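Local coordinates for amino acid adenylation domain-containing protein (Bacillus stratosphericus LAMA 585, PDB 6ULX), which probably activates an alpha-keto acid, 4-methyl-2-oxopentanoate, with ATP as its acyl-adenylate, as the adenylation domains of the ANL family do, at residues M333-S338 with T416-Y421. Numbering follows the deposited sequence.
Sequences MSEISS and TTMKGY. With QA7 (5'-O-{(S)-hydroxy[(4-methyl-2-oxopentanoyl)oxy]phosphoryl}adenosine), chain B.
Glu335 O accepts the backbone N-H of Met418 at 2.8 Å, nearly in line with its carbonyl bond (C=O...N 170°), and this bond fastens the turn 333-338 to the irregular chain leading into strand 420-421. The side chain of Glu335 adds a second attachment. Its CG lies beside the backbone N (chi1 -69°) and the chain then bends at chi2, which brings OE2 to the edge of the Tyr421 ring. There OE2 accepts a hydrogen bond from Tyr421 OH at 2.7 Å, on its anti side and 25° out of the carboxylate plane, with carboxylate and ring almost perpendicular. Met418 runs alongside Glu335 and points the same way; its methyl CE sits 3.7 Å from Glu335 CG and lies over the centre of one face of the Tyr421 ring, 3.5 Å above its plane. One residue further on, Thr416 OG1 donates to Ile336 O at 3.1 Å from a position tilted out of the carbonyl plane, while Ile336 CA makes a CA-H...O contact with Thr416 O. Phe438 packs on both Glu335 and Met418, and Lys419 and Gly420 pair through their backbones with Glu190 of strand 188-192.

With an alanine in place of Glu335, the Tyr421 hydroxyl would probably lose its acceptor and a gap would be likely to open beside the Met418 methyl. In the same turn, Ser334 N donates to the phosphate oxygen O28 of the acyl-adenylate at 2.9 Å. The Met-Ser-Glu sequence here belongs to the A5 motif of adenylation enzymes, whose glutamate commonly binds the magnesium of ATP in relatives; no metal bond is made in this contact. The carboxylate thus divides its oxygens: OE2 is held by Tyr421, while OE1 faces the phosphate, 4.0 Å from O28, without bonding it.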
ATOM      1  N   MET A 333      -1.187  -5.938  -2.361  1.00 37.67           N
ATOM      2  CA  MET A 333      -2.339  -5.230  -2.896  1.00 42.54           C
ATOM      3  C   MET A 333      -3.538  -5.490  -1.999  1.00 36.95           C
ATOM      4  O   MET A 333      -3.581  -6.472  -1.256  1.00 35.56           O
ATOM      5  CB  MET A 333      -2.663  -5.666  -4.336  1.00 40.70           C
ATOM      6  CG  MET A 333      -1.475  -5.672  -5.273  1.00 40.21           C
ATOM      7  SD  MET A 333      -1.887  -6.409  -6.879  1.00 42.02           S
ATOM      8  CE  MET A 333      -3.166  -5.287  -7.447  1.00 38.21           C
ATOM      9  N   SER A 334      -4.521  -4.592  -2.079  1.00 36.69           N
ATOM     10  CA  SER A 334      -5.783  -4.826  -1.387  1.00 38.03           C
ATOM     11  C   SER A 334      -6.427  -6.128  -1.853  1.00 44.21           C
ATOM     12  O   SER A 334      -6.998  -6.869  -1.043  1.00 39.77           O
ATOM     13  CB  SER A 334      -6.735  -3.655  -1.625  1.00 40.67           C
ATOM     14  OG  SER A 334      -6.228  -2.462  -1.051  1.00 57.20           O
ATOM     15  N   GLU A 335      -6.334  -6.424  -3.153  1.00 37.94           N
ATOM     16  CA  GLU A 335      -7.005  -7.595  -3.700  1.00 40.89           C
ATOM     17  C   GLU A 335      -6.454  -8.899  -3.141  1.00 40.17           C
ATOM     18  O   GLU A 335      -7.156  -9.921  -3.176  1.00 37.29           O
ATOM     19  CB  GLU A 335      -6.896  -7.603  -5.229  1.00 40.47           C
ATOM     20  CG  GLU A 335      -7.702  -6.510  -5.921  1.00 35.91           C
ATOM     21  CD  GLU A 335      -6.997  -5.169  -5.934  1.00 41.24           C
ATOM     22  OE1 GLU A 335      -5.949  -5.028  -5.269  1.00 39.50           O
ATOM     23  OE2 GLU A 335      -7.493  -4.250  -6.620  1.00 48.21           O
ATOM     24  N   ILE A 336      -5.222  -8.892  -2.637  1.00 35.73           N
ATOM     25  CA  ILE A 336      -4.616 -10.085  -2.067  1.00 36.37           C
ATOM     26  C   ILE A 336      -4.383  -9.927  -0.567  1.00 38.71           C
ATOM     27  O   ILE A 336      -3.539 -10.615   0.002  1.00 37.03           O
ATOM     28  CB  ILE A 336      -3.317 -10.453  -2.799  1.00 39.79           C
ATOM     29  CG1 ILE A 336      -2.339  -9.279  -2.797  1.00 35.50           C
ATOM     30  CG2 ILE A 336      -3.625 -10.875  -4.232  1.00 40.14           C
ATOM     31  CD1 ILE A 336      -1.102  -9.509  -3.658  1.00 37.33           C
ATOM     32  N   SER A 337      -5.129  -9.025   0.074  1.00 37.66           N
ATOM     33  CA  SER A 337      -5.083  -8.828   1.518  1.00 40.52           C
ATOM     34  C   SER A 337      -3.675  -8.467   1.992  1.00 43.38           C
ATOM     35  O   SER A 337      -3.154  -9.039   2.949  1.00 42.32           O
ATOM     36  CB  SER A 337      -5.610 -10.068   2.249  1.00 42.95           C
ATOM     37  OG  SER A 337      -4.871 -11.223   1.905  1.00 49.90           O
ATOM     38  N   SER A 338      -3.064  -7.501   1.301  1.00 40.16           N
ATOM     39  CA  SER A 338      -1.820  -6.867   1.719  1.00 36.91           C
ATOM     40  C   SER A 338      -0.596  -7.637   1.240  1.00 36.91           C
ATOM     41  O   SER A 338      -0.642  -8.301   0.201  1.00 44.20           O
ATOM     42  CB  SER A 338      -1.778  -6.702   3.252  1.00 39.23           C
ATOM     43  OG  SER A 338      -1.349  -7.893   3.898  1.00 42.75           O
ATOM     44  N   THR A 416      -4.876 -16.009  -0.400  1.00 38.78           N
ATOM     45  CA  THR A 416      -5.105 -14.677   0.142  1.00 41.24           C
ATOM     46  C   THR A 416      -5.919 -13.790  -0.787  1.00 41.12           C
ATOM     47  O   THR A 416      -6.076 -12.596  -0.504  1.00 38.80           O
ATOM     48  CB  THR A 416      -3.768 -13.988   0.444  1.00 39.22           C
ATOM     49  OG1 THR A 416      -3.150 -13.591  -0.789  1.00 42.81           O
ATOM     50  CG2 THR A 416      -2.831 -14.931   1.190  1.00 39.37           C
ATOM     51  N   THR A 417      -6.436 -14.336  -1.885  1.00 40.66           N
ATOM     52  CA  THR A 417      -7.085 -13.520  -2.903  1.00 37.32           C
ATOM     53  C   THR A 417      -8.537 -13.248  -2.533  1.00 39.55           C
ATOM     54  O   THR A 417      -9.222 -14.107  -1.971  1.00 35.79           O
ATOM     55  CB  THR A 417      -7.007 -14.211  -4.262  1.00 38.68           C
ATOM     56  OG1 THR A 417      -5.634 -14.467  -4.587  1.00 39.26           O
ATOM     57  CG2 THR A 417      -7.632 -13.337  -5.351  1.00 37.60           C
ATOM     58  N   MET A 418      -8.997 -12.041  -2.858  1.00 35.81           N
ATOM     59  CA  MET A 418     -10.342 -11.615  -2.530  1.00 38.90           C
ATOM     60  C   MET A 418     -11.380 -12.544  -3.168  1.00 42.80           C
ATOM     61  O   MET A 418     -11.088 -13.345  -4.059  1.00 42.49           O
ATOM     62  CB  MET A 418     -10.581 -10.187  -3.021  1.00 40.17           C
ATOM     63  CG  MET A 418     -10.403 -10.030  -4.545  1.00 39.93           C
ATOM     64  SD  MET A 418     -10.872  -8.410  -5.171  1.00 35.34           S
ATOM     65  CE  MET A 418     -10.550  -8.605  -6.916  1.00 42.67           C
ATOM     66  N   LYS A 419     -12.624 -12.413  -2.694  1.00 44.76           N
ATOM     67  CA  LYS A 419     -13.740 -13.012  -3.415  1.00 43.25           C
ATOM     68  C   LYS A 419     -13.944 -12.330  -4.763  1.00 42.52           C
ATOM     69  O   LYS A 419     -14.367 -12.974  -5.727  1.00 41.32           O
ATOM     70  CB  LYS A 419     -15.028 -12.915  -2.601  1.00 46.90           C
ATOM     71  CG  LYS A 419     -15.036 -13.694  -1.293  1.00 49.33           C
ATOM     72  CD  LYS A 419     -16.474 -13.878  -0.817  1.00 48.32           C
ATOM     73  CE  LYS A 419     -16.548 -14.322   0.629  1.00 52.55           C
ATOM     74  NZ  LYS A 419     -17.963 -14.518   1.058  1.00 58.89           N
ATOM     75  N   GLY A 420     -13.662 -11.031  -4.841  1.00 45.72           N
ATOM     76  CA  GLY A 420     -13.824 -10.279  -6.068  1.00 39.45           C
ATOM     77  C   GLY A 420     -14.332  -8.873  -5.821  1.00 44.46           C
ATOM     78  O   GLY A 420     -14.726  -8.538  -4.696  1.00 42.34           O
ATOM     79  N   TYR A 421     -14.304  -8.032  -6.849  1.00 38.29           N
ATOM     80  CA  TYR A 421     -14.883  -6.701  -6.734  1.00 40.08           C
ATOM     81  C   TYR A 421     -16.396  -6.813  -6.595  1.00 41.27           C
ATOM     82  O   TYR A 421     -17.043  -7.620  -7.273  1.00 44.48           O
ATOM     83  CB  TYR A 421     -14.522  -5.850  -7.954  1.00 39.04           C
ATOM     84  CG  TYR A 421     -13.030  -5.684  -8.161  1.00 40.18           C
ATOM     85  CD1 TYR A 421     -12.247  -5.017  -7.226  1.00 40.26           C
ATOM     86  CD2 TYR A 421     -12.409  -6.181  -9.297  1.00 39.53           C
ATOM     87  CE1 TYR A 421     -10.887  -4.861  -7.415  1.00 39.63           C
ATOM     88  CE2 TYR A 421     -11.051  -6.028  -9.496  1.00 36.73           C
ATOM     89  CZ  TYR A 421     -10.296  -5.369  -8.552  1.00 41.28           C
ATOM     90  OH  TYR A 421      -8.940  -5.214  -8.742  1.00 43.16           O
TER
HETATM   91  C01 QA7 B 701       0.721  -3.666   2.316  1.00 40.59           C
HETATM   92  C02 QA7 B 701       1.575  -3.747   1.056  1.00 44.50           C
HETATM   93  C03 QA7 B 701       3.041  -3.631   1.470  1.00 46.68           C
HETATM   94  C04 QA7 B 701       1.151  -2.724   0.017  1.00 43.37           C
HETATM   95  C05 QA7 B 701      -0.331  -2.866  -0.344  1.00 44.21           C
HETATM   96  C06 QA7 B 701      -1.031  -1.762  -1.122  1.00 43.34           C
HETATM   97  C10 QA7 B 701      -1.421  -1.880  -4.590  1.00 47.55           C
HETATM   98  C11 QA7 B 701      -0.531  -1.353  -5.518  1.00 43.22           C
HETATM   99  C12 QA7 B 701       0.248  -2.503  -6.317  1.00 38.06           C
HETATM  100  C13 QA7 B 701       1.264  -1.951  -6.736  1.00 40.76           C
HETATM  101  C14 QA7 B 701       1.665  -0.813  -5.567  1.00 39.08           C
HETATM  102  C16 QA7 B 701       2.609  -1.896  -3.547  1.00 37.87           C
HETATM  103  C18 QA7 B 701       4.743  -1.748  -3.988  1.00 37.42           C
HETATM  104  C19 QA7 B 701       6.165  -1.756  -4.055  1.00 36.85           C
HETATM  105  C21 QA7 B 701       6.074  -0.704  -6.102  1.00 39.05           C
HETATM  106  C23 QA7 B 701       4.062  -1.185  -5.029  1.00 35.88           C
HETATM  107  N15 QA7 B 701       2.737  -1.286  -4.738  1.00 37.10           N
HETATM  108  N17 QA7 B 701       3.835  -2.187  -3.079  1.00 33.68           N
HETATM  109  N20 QA7 B 701       6.782  -1.237  -5.108  1.00 39.01           N
HETATM  110  N22 QA7 B 701       4.752  -0.661  -6.079  1.00 38.64           N
HETATM  111  N24 QA7 B 701       6.930  -2.351  -2.984  1.00 34.04           N
HETATM  112  O07 QA7 B 701      -2.423  -1.820  -1.411  1.00 50.98           O
HETATM  113  O09 QA7 B 701      -2.123  -0.826  -3.997  1.00 54.96           O
HETATM  114  O25 QA7 B 701       0.612  -0.600  -4.853  1.00 41.48           O
HETATM  115  O26 QA7 B 701       1.069  -1.209  -8.002  1.00 40.12           O
HETATM  116  O27 QA7 B 701      -0.627  -3.056  -7.410  1.00 42.82           O
HETATM  117  O28 QA7 B 701      -4.264  -1.996  -3.304  1.00 45.15           O
HETATM  118  O29 QA7 B 701      -3.781   0.191  -2.306  1.00 61.81           O
HETATM  119  O30 QA7 B 701      -0.347  -0.855  -1.466  1.00 52.76           O
HETATM  120  O31 QA7 B 701      -0.924  -3.834  -0.011  1.00 52.55           O
HETATM  121  P08 QA7 B 701      -3.164  -1.115  -2.743  1.00 62.96           P